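Local coordinates for xylose isomerase domain protein (Alicyclobacillus acidocaldarius subsp. acidocaldarius, PDB 3U0H) that is probably an isomerase built on a xylose isomerase-like TIM barrel, though its substrate and reaction are not established, at residues N207-A212 against G227-V232; L68-Y73 against R81-L86. All blocks are in the same frame, centred on the assembly; numbering follows the deposited sequence.

Contact 1: N207-A212 against G227-V232; sequences NDTRDA and GRIPLV. With PO4 (phosphate ion), chain C.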
ATOM      1  N   ASN A 207     -24.824  14.213  24.757  1.00 29.62           N
ATOM      2  CA  ASN A 207     -25.460  13.676  26.003  1.00 28.07           C
ATOM      3  C   ASN A 207     -24.936  14.539  27.142  1.00 27.15           C
ATOM      4  O   ASN A 207     -24.233  15.536  26.889  1.00 27.95           O
ATOM      5  CB  ASN A 207     -25.112  12.179  26.245  1.00 28.37           C
ATOM      6  CG  ASN A 207     -23.651  11.909  25.952  1.00 28.50           C
ATOM      7  OD1 ASN A 207     -22.783  12.546  26.573  1.00 25.30           O
ATOM      8  ND2 ASN A 207     -23.374  11.102  24.921  1.00 23.35           N
ATOM      9  N   ASP A 208     -25.268  14.171  28.384  1.00 27.46           N
ATOM     10  CA  ASP A 208     -24.920  14.971  29.568  1.00 26.27           C
ATOM     11  C   ASP A 208     -24.773  14.151  30.848  1.00 25.11           C
ATOM     12  O   ASP A 208     -25.033  12.974  30.853  1.00 27.35           O
ATOM     13  CB  ASP A 208     -25.970  16.088  29.788  1.00 27.24           C
ATOM     14  CG  ASP A 208     -25.340  17.444  30.080  1.00 25.12           C
ATOM     15  OD1 ASP A 208     -24.249  17.467  30.698  1.00 23.19           O
ATOM     16  OD2 ASP A 208     -25.950  18.480  29.691  1.00 28.41           O
ATOM     17  N   THR A 209     -24.333  14.797  31.922  1.00 26.46           N
ATOM     18  CA  THR A 209     -24.187  14.186  33.245  1.00 25.66           C
ATOM     19  C   THR A 209     -23.988  15.238  34.308  1.00 26.33           C
ATOM     20  O   THR A 209     -23.347  16.256  34.038  1.00 26.43           O
ATOM     21  CB  THR A 209     -22.933  13.292  33.321  1.00 24.96           C
ATOM     22  OG1 THR A 209     -23.066  12.451  34.453  1.00 20.88           O
ATOM     23  CG2 THR A 209     -21.628  14.126  33.453  1.00 23.80           C
ATOM     24  N   ARG A 210     -24.445  14.967  35.544  1.00 28.90           N
ATOM     25  CA  ARG A 210     -24.198  15.895  36.686  1.00 27.90           C
ATOM     26  C   ARG A 210     -23.042  15.455  37.535  1.00 29.14           C
ATOM     27  O   ARG A 210     -22.634  16.156  38.453  1.00 35.17           O
ATOM     28  CB  ARG A 210     -25.426  16.038  37.538  1.00 27.89           C
ATOM     29  CG  ARG A 210     -26.572  16.732  36.825  1.00 27.93           C
ATOM     30  CD  ARG A 210     -27.643  17.036  37.867  1.00 28.24           C
ATOM     31  NE  ARG A 210     -28.785  17.676  37.286  1.00 25.96           N
ATOM     32  CZ  ARG A 210     -29.791  18.161  37.974  1.00 28.50           C
ATOM     33  NH1 ARG A 210     -29.822  18.109  39.312  1.00 27.88           N
ATOM     34  NH2 ARG A 210     -30.784  18.718  37.316  1.00 31.72           N
ATOM     35  N   ASP A 211     -22.502  14.297  37.204  1.00 29.43           N
ATOM     36  CA  ASP A 211     -21.298  13.789  37.845  1.00 30.23           C
ATOM     37  C   ASP A 211     -20.033  14.443  37.332  1.00 28.16           C
ATOM     38  O   ASP A 211     -19.934  14.866  36.168  1.00 27.54           O
ATOM     39  CB  ASP A 211     -21.208  12.274  37.663  1.00 30.53           C
ATOM     40  CG  ASP A 211     -22.491  11.581  38.081  1.00 31.49           C
ATOM     41  OD1 ASP A 211     -23.249  12.143  38.877  1.00 31.65           O
ATOM     42  OD2 ASP A 211     -22.754  10.487  37.600  1.00 37.35           O
ATOM     43  N   ALA A 212     -19.079  14.535  38.242  1.00 25.20           N
ATOM     44  CA  ALA A 212     -17.752  14.886  37.914  1.00 26.37           C
ATOM     45  C   ALA A 212     -17.151  13.854  36.895  1.00 28.28           C
ATOM     46  O   ALA A 212     -17.515  12.666  36.869  1.00 30.33           O
ATOM     47  CB  ALA A 212     -16.926  14.955  39.183  1.00 22.13           C
ATOM     48  N   GLY A 227     -27.509  18.385  32.380  1.00 29.48           N
ATOM     49  CA  GLY A 227     -26.342  18.275  33.260  1.00 28.50           C
ATOM     50  C   GLY A 227     -25.325  19.396  33.187  1.00 28.16           C
ATOM     51  O   GLY A 227     -25.686  20.535  32.898  1.00 25.63           O
ATOM     52  N   ARG A 228     -24.053  19.065  33.462  1.00 29.16           N
ATOM     53  CA  ARG A 228     -22.984  20.084  33.578  1.00 30.91           C
ATOM     54  C   ARG A 228     -21.900  20.067  32.474  1.00 29.01           C
ATOM     55  O   ARG A 228     -21.002  20.875  32.532  1.00 30.68           O
ATOM     56  CB  ARG A 228     -22.337  20.064  34.999  1.00 32.12           C
ATOM     57  CG  ARG A 228     -21.469  18.843  35.376  1.00 33.11           C
ATOM     58  CD  ARG A 228     -21.077  18.848  36.872  1.00 32.90           C
ATOM     59  NE  ARG A 228     -20.209  19.974  37.218  1.00 33.33           N
ATOM     60  CZ  ARG A 228     -18.909  20.082  36.905  1.00 36.72           C
ATOM     61  NH1 ARG A 228     -18.239  21.178  37.260  1.00 37.64           N
ATOM     62  NH2 ARG A 228     -18.250  19.136  36.233  1.00 36.49           N
ATOM     63  N   ILE A 229     -22.000  19.193  31.471  1.00 31.08           N
ATOM     64  CA  ILE A 229     -20.963  19.102  30.392  1.00 31.05           C
ATOM     65  C   ILE A 229     -21.080  20.369  29.558  1.00 32.56           C
ATOM     66  O   ILE A 229     -22.208  20.777  29.258  1.00 33.58           O
ATOM     67  CB  ILE A 229     -21.155  17.872  29.502  1.00 30.28           C
ATOM     68  CG1 ILE A 229     -21.142  16.626  30.354  1.00 30.73           C
ATOM     69  CG2 ILE A 229     -20.038  17.711  28.462  1.00 27.32           C
ATOM     70  CD1 ILE A 229     -21.322  15.392  29.513  1.00 32.74           C
ATOM     71  N   PRO A 230     -19.940  21.060  29.255  1.00 35.30           N
ATOM     72  CA  PRO A 230     -19.986  22.296  28.374  1.00 32.48           C
ATOM     73  C   PRO A 230     -20.213  21.977  26.900  1.00 29.94           C
ATOM     74  O   PRO A 230     -19.276  21.692  26.103  1.00 30.04           O
ATOM     75  CB  PRO A 230     -18.633  22.970  28.614  1.00 31.53           C
ATOM     76  CG  PRO A 230     -18.148  22.403  29.911  1.00 32.29           C
ATOM     77  CD  PRO A 230     -18.643  20.970  29.947  1.00 33.84           C
ATOM     78  N   LEU A 231     -21.473  22.022  26.525  1.00 28.14           N
ATOM     79  CA  LEU A 231     -21.863  21.420  25.262  1.00 27.36           C
ATOM     80  C   LEU A 231     -21.713  22.415  24.128  1.00 27.20           C
ATOM     81  O   LEU A 231     -21.555  22.021  22.988  1.00 25.91           O
ATOM     82  CB  LEU A 231     -23.296  20.873  25.327  1.00 25.07           C
ATOM     83  CG  LEU A 231     -23.539  19.578  26.132  1.00 24.23           C
ATOM     84  CD1 LEU A 231     -25.014  19.158  25.980  1.00 22.32           C
ATOM     85  CD2 LEU A 231     -22.576  18.450  25.744  1.00 20.85           C
ATOM     86  N   VAL A 232     -21.810  23.704  24.437  1.00 25.52           N
ATOM     87  CA  VAL A 232     -21.542  24.705  23.423  1.00 24.33           C
ATOM     88  C   VAL A 232     -20.068  24.665  22.958  1.00 24.63           C
ATOM     89  O   VAL A 232     -19.854  24.607  21.788  1.00 24.59           O
ATOM     90  CB  VAL A 232     -22.002  26.109  23.831  1.00 23.02           C
ATOM     91  CG1 VAL A 232     -21.674  27.080  22.709  1.00 24.89           C
ATOM     92  CG2 VAL A 232     -23.495  26.130  24.075  1.00 22.98           C
TER
HETATM   93  P   PO4 C 279     -20.792  23.345  38.364  1.00 76.69           P
HETATM   94  O1  PO4 C 279     -19.433  23.994  38.566  1.00 67.55           O
HETATM   95  O2  PO4 C 279     -21.281  23.466  36.927  1.00 70.19           O
HETATM   96  O3  PO4 C 279     -20.679  21.864  38.612  1.00 76.36           O
HETATM   97  O4  PO4 C 279     -21.776  23.966  39.338  1.00 66.99           O
HETATM   98  O   HOH W   1     -24.778  20.872  29.928  1.00 44.03           O
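D208 turns its carboxylate to the backbone of G227-V232, and both oxygens take N-H groups there. D208 OD1 accepts from I229 N at 2.9 Å through its syn lone pair, on the side of the other oxygen. The same OD1 is met on its anti side by T209 N of its own segment, 20° out of the carboxylate plane. D208 OD2 takes a weak bond from G227 N at 3.1 Å. A water lies 2.7 Å from both D208 OD2 and I229 O and bridges them. The segments are the start of the TIM-barrel loop after strand 201-206 and its end running into helix 231-241, with P230 as N-cap of the helix. Replacing D208 by an alanine is likely to leave the N-H groups of I229, T209 and G227 without their carboxylate acceptor, and the loop less firmly tied to the helix start. R228 N bonds to T209 O at 3.0 Å, backbone to backbone. I229 crosses T209 at about a right angle, its CG1 lying 4.0 Å from T209 CG2. I229 CG1 is anti to the carbonyl carbon (chi1 -57°), and CD1 continues over D208 CA at 3.6 Å. L231 CD2 packs on N207 O. The R228 guanidinium turns its edge to a phosphate ion, probably from the crystallisation liquor, while its NH2 bonds to Y184 OH.

Contact 2: L68-Y73 against R81-L86; sequences LPLNLY and RELSLL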
ATOM      1  N   LEU A  68     -20.206  -0.875  13.003  1.00 20.56           N
ATOM      2  CA  LEU A  68     -19.468  -1.995  12.346  1.00 19.87           C
ATOM      3  C   LEU A  68     -20.114  -3.352  12.549  1.00 20.97           C
ATOM      4  O   LEU A  68     -20.159  -3.832  13.655  1.00 24.41           O
ATOM      5  CB  LEU A  68     -18.071  -2.081  12.920  1.00 18.89           C
ATOM      6  CG  LEU A  68     -17.099  -3.101  12.342  1.00 19.67           C
ATOM      7  CD1 LEU A  68     -16.962  -2.904  10.809  1.00 17.29           C
ATOM      8  CD2 LEU A  68     -15.762  -2.872  13.088  1.00 18.16           C
ATOM      9  N   PRO A  69     -20.593  -4.012  11.492  1.00 20.51           N
ATOM     10  CA  PRO A  69     -21.330  -5.271  11.807  1.00 21.79           C
ATOM     11  C   PRO A  69     -20.441  -6.495  11.748  1.00 22.53           C
ATOM     12  O   PRO A  69     -20.606  -7.342  10.876  1.00 22.91           O
ATOM     13  CB  PRO A  69     -22.387  -5.335  10.693  1.00 19.60           C
ATOM     14  CG  PRO A  69     -21.630  -4.748   9.543  1.00 19.68           C
ATOM     15  CD  PRO A  69     -20.831  -3.586  10.112  1.00 19.83           C
ATOM     16  N   LEU A  70     -19.471  -6.532  12.662  1.00 26.61           N
ATOM     17  CA  LEU A  70     -18.686  -7.694  13.003  1.00 22.03           C
ATOM     18  C   LEU A  70     -18.059  -7.457  14.373  1.00 24.00           C
ATOM     19  O   LEU A  70     -18.076  -6.355  14.933  1.00 24.43           O
ATOM     20  CB  LEU A  70     -17.598  -7.946  11.956  1.00 23.30           C
ATOM     21  CG  LEU A  70     -16.523  -6.914  11.657  1.00 24.10           C
ATOM     22  CD1 LEU A  70     -15.482  -6.695  12.754  1.00 22.04           C
ATOM     23  CD2 LEU A  70     -15.842  -7.132  10.286  1.00 22.71           C
ATOM     24  N   ASN A  71     -17.436  -8.497  14.883  1.00 23.01           N
ATOM     25  CA  ASN A  71     -16.889  -8.491  16.195  1.00 24.56           C
ATOM     26  C   ASN A  71     -15.384  -8.573  15.963  1.00 23.95           C
ATOM     27  O   ASN A  71     -14.871  -9.563  15.419  1.00 20.79           O
ATOM     28  CB  ASN A  71     -17.453  -9.706  16.945  1.00 24.98           C
ATOM     29  CG  ASN A  71     -16.958  -9.834  18.382  1.00 28.86           C
ATOM     30  OD1 ASN A  71     -15.870  -9.375  18.744  1.00 26.31           O
ATOM     31  ND2 ASN A  71     -17.774 -10.516  19.217  1.00 33.77           N
ATOM     32  N   LEU A  72     -14.693  -7.528  16.413  1.00 23.04           N
ATOM     33  CA  LEU A  72     -13.239  -7.365  16.211  1.00 22.76           C
ATOM     34  C   LEU A  72     -12.409  -8.331  17.067  1.00 22.90           C
ATOM     35  O   LEU A  72     -11.173  -8.365  16.914  1.00 25.08           O
ATOM     36  CB  LEU A  72     -12.802  -5.928  16.517  1.00 21.58           C
ATOM     37  CG  LEU A  72     -13.148  -4.851  15.438  1.00 24.83           C
ATOM     38  CD1 LEU A  72     -13.042  -3.460  16.050  1.00 22.01           C
ATOM     39  CD2 LEU A  72     -12.280  -5.014  14.179  1.00 21.62           C
ATOM     40  N   TYR A  73     -13.081  -9.093  17.935  1.00 21.68           N
ATOM     41  CA  TYR A  73     -12.468  -9.996  18.901  1.00 22.72           C
ATOM     42  C   TYR A  73     -12.859 -11.435  18.629  1.00 23.01           C
ATOM     43  O   TYR A  73     -12.510 -12.298  19.409  1.00 26.98           O
ATOM     44  CB  TYR A  73     -12.751  -9.570  20.400  1.00 24.53           C
ATOM     45  CG  TYR A  73     -12.621  -8.054  20.580  1.00 23.63           C
ATOM     46  CD1 TYR A  73     -11.392  -7.474  20.719  1.00 24.03           C
ATOM     47  CD2 TYR A  73     -13.732  -7.208  20.466  1.00 23.13           C
ATOM     48  CE1 TYR A  73     -11.252  -6.095  20.841  1.00 26.39           C
ATOM     49  CE2 TYR A  73     -13.606  -5.823  20.566  1.00 22.62           C
ATOM     50  CZ  TYR A  73     -12.363  -5.276  20.743  1.00 24.17           C
ATOM     51  OH  TYR A  73     -12.136  -3.920  20.767  1.00 24.37           O
ATOM     52  N   ARG A  81     -14.609 -14.128   7.815  1.00 25.24           N
ATOM     53  CA  ARG A  81     -15.877 -14.389   7.170  0.50 26.57           C
ATOM     54  C   ARG A  81     -16.739 -13.134   7.236  1.00 26.19           C
ATOM     55  O   ARG A  81     -17.286 -12.667   6.264  1.00 26.88           O
ATOM     56  CB  ARG A  81     -16.540 -15.579   7.888  0.50 28.14           C
ATOM     57  CG  ARG A  81     -17.869 -16.078   7.317  0.50 29.55           C
ATOM     58  CD  ARG A  81     -18.375 -17.302   8.094  0.50 29.05           C
ATOM     59  NE  ARG A  81     -17.287 -18.249   8.370  0.50 30.50           N
ATOM     60  CZ  ARG A  81     -17.098 -18.863   9.542  0.50 29.70           C
ATOM     61  NH1 ARG A  81     -17.923 -18.656  10.581  0.50 27.47           N
ATOM     62  NH2 ARG A  81     -16.061 -19.665   9.674  0.50 29.81           N
ATOM     63  N   GLU A  82     -16.843 -12.578   8.432  1.00 25.32           N
ATOM     64  CA  GLU A  82     -17.644 -11.362   8.608  1.00 24.40           C
ATOM     65  C   GLU A  82     -17.034 -10.166   7.859  1.00 24.06           C
ATOM     66  O   GLU A  82     -17.778  -9.265   7.373  1.00 21.73           O
ATOM     67  CB  GLU A  82     -17.832 -11.067  10.088  1.00 27.60           C
ATOM     68  CG  GLU A  82     -18.601 -12.168  10.829  1.00 26.60           C
ATOM     69  CD  GLU A  82     -19.988 -12.335  10.245  1.00 30.87           C
ATOM     70  OE1 GLU A  82     -20.653 -11.298  10.018  1.00 31.09           O
ATOM     71  OE2 GLU A  82     -20.395 -13.497   9.959  1.00 32.96           O
ATOM     72  N   LEU A  83     -15.707 -10.180   7.678  1.00 22.31           N
ATOM     73  CA  LEU A  83     -15.044  -9.120   6.915  1.00 22.30           C
ATOM     74  C   LEU A  83     -15.390  -9.213   5.427  1.00 21.94           C
ATOM     75  O   LEU A  83     -15.546  -8.205   4.731  1.00 23.15           O
ATOM     76  CB  LEU A  83     -13.536  -9.156   7.136  1.00 21.88           C
ATOM     77  CG  LEU A  83     -12.728  -8.097   6.398  1.00 20.63           C
ATOM     78  CD1 LEU A  83     -12.974  -6.731   7.022  1.00 20.47           C
ATOM     79  CD2 LEU A  83     -11.239  -8.500   6.429  1.00 20.55           C
ATOM     80  N   SER A  84     -15.601 -10.418   4.955  1.00 23.10           N
ATOM     81  CA  SER A  84     -15.984 -10.611   3.563  1.00 24.28           C
ATOM     82  C   SER A  84     -17.351 -10.159   3.255  1.00 22.34           C
ATOM     83  O   SER A  84     -17.676  -9.850   2.113  1.00 21.50           O
ATOM     84  CB  SER A  84     -15.908 -12.073   3.203  1.00 28.88           C
ATOM     85  OG  SER A  84     -14.567 -12.287   2.814  1.00 40.92           O
ATOM     86  N   LEU A  85     -18.178 -10.178   4.269  1.00 22.50           N
ATOM     87  CA  LEU A  85     -19.533  -9.778   4.139  1.00 21.64           C
ATOM     88  C   LEU A  85     -19.674  -8.275   4.349  1.00 23.30           C
ATOM     89  O   LEU A  85     -20.755  -7.740   4.098  1.00 24.61           O
ATOM     90  CB  LEU A  85     -20.377 -10.565   5.146  1.00 21.65           C
ATOM     91  CG  LEU A  85     -20.525 -12.087   5.012  1.00 24.29           C
ATOM     92  CD1 LEU A  85     -21.284 -12.715   6.212  1.00 23.14           C
ATOM     93  CD2 LEU A  85     -21.193 -12.463   3.663  1.00 21.26           C
ATOM     94  N   LEU A  86     -18.612  -7.568   4.788  1.00 21.79           N
ATOM     95  CA  LEU A  86     -18.781  -6.153   5.158  1.00 20.73           C
ATOM     96  C   LEU A  86     -19.097  -5.208   3.989  1.00 21.11           C
ATOM     97  O   LEU A  86     -19.953  -4.332   4.096  1.00 21.11           O
ATOM     98  CB  LEU A  86     -17.570  -5.666   5.948  1.00 20.79           C
ATOM     99  CG  LEU A  86     -17.362  -4.163   6.116  1.00 20.23           C
ATOM    100  CD1 LEU A  86     -18.546  -3.590   6.897  1.00 19.60           C
ATOM    101  CD2 LEU A  86     -16.037  -3.844   6.776  1.00 17.47           C
TER
HETATM  102  O   HOH W   2     -19.670  -7.728   8.142  1.00 32.63           O
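L70 sets its CB against E82 CB at 3.6 Å, the closest approach between the two segments. This is a loop-to-helix contact in a TIM barrel. Segment 68-73 follows barrel strand 62-67, and R81-L86 lies on helix 76-84 and runs on to L86, where helix 86-95 begins. No direct hydrogen bond joins the two segments. The tighter part is apolar. L70 CG sits between the backbone N and the carbonyl carbon (chi1 60°), and from there CD2 reaches the backbone of L83, 4.0 Å from its CA. The L83 side chain is touched more loosely, through its CD1. Further along, P69 and L86 cross at about a right angle. The touching atoms are P69 CD and L86 CD1, 3.9 Å apart. The other branch of L86, CD2, meets L68 CD1 at 4.2 Å. V127 of helix 113-131 touches L68, L83 and L86, so the apolar side packs on that helix. L68 also touches V101 and A103 of barrel strand 100-104.

The carboxylate end of E82 lies on the looser, polar side. The E82 chain bends at chi2 (-61°), and its carboxylate forms a salt bridge through OE1 with R89. That partner probably stabilises the negative charge. E82 OE1 is still 4.0 Å from P69 O, and these two acceptors are not bonded. P69 is the centre of an inverse gamma turn, in which L70 N gives a weak bond to L68 O. The turn's middle carbonyl is joined to the helix by solvent: one water donates to P69 O at 2.9 Å and to E82 O at 2.6 Å.

In the fold
Both contacts belong to one closed barrel of eight parallel strands. Contact 2 comes first along the chain, after strand 62-67, the third in the barrel order. Contact 1 opens later, after strand 201-206, the seventh. They lie on opposite sides of the chain's centre. Their centres are about 34 Å apart and their nearest atoms about 17 Å apart, so they do not touch. Contact 2 packs a loop on the helix that follows it. Contact 1 ties the two ends of one long loop together. Both loops follow barrel strands, so they lie at the C-terminal end of the barrel, which carries the active site in TIM-barrel enzymes. No other protein chain of the assembly touches either one.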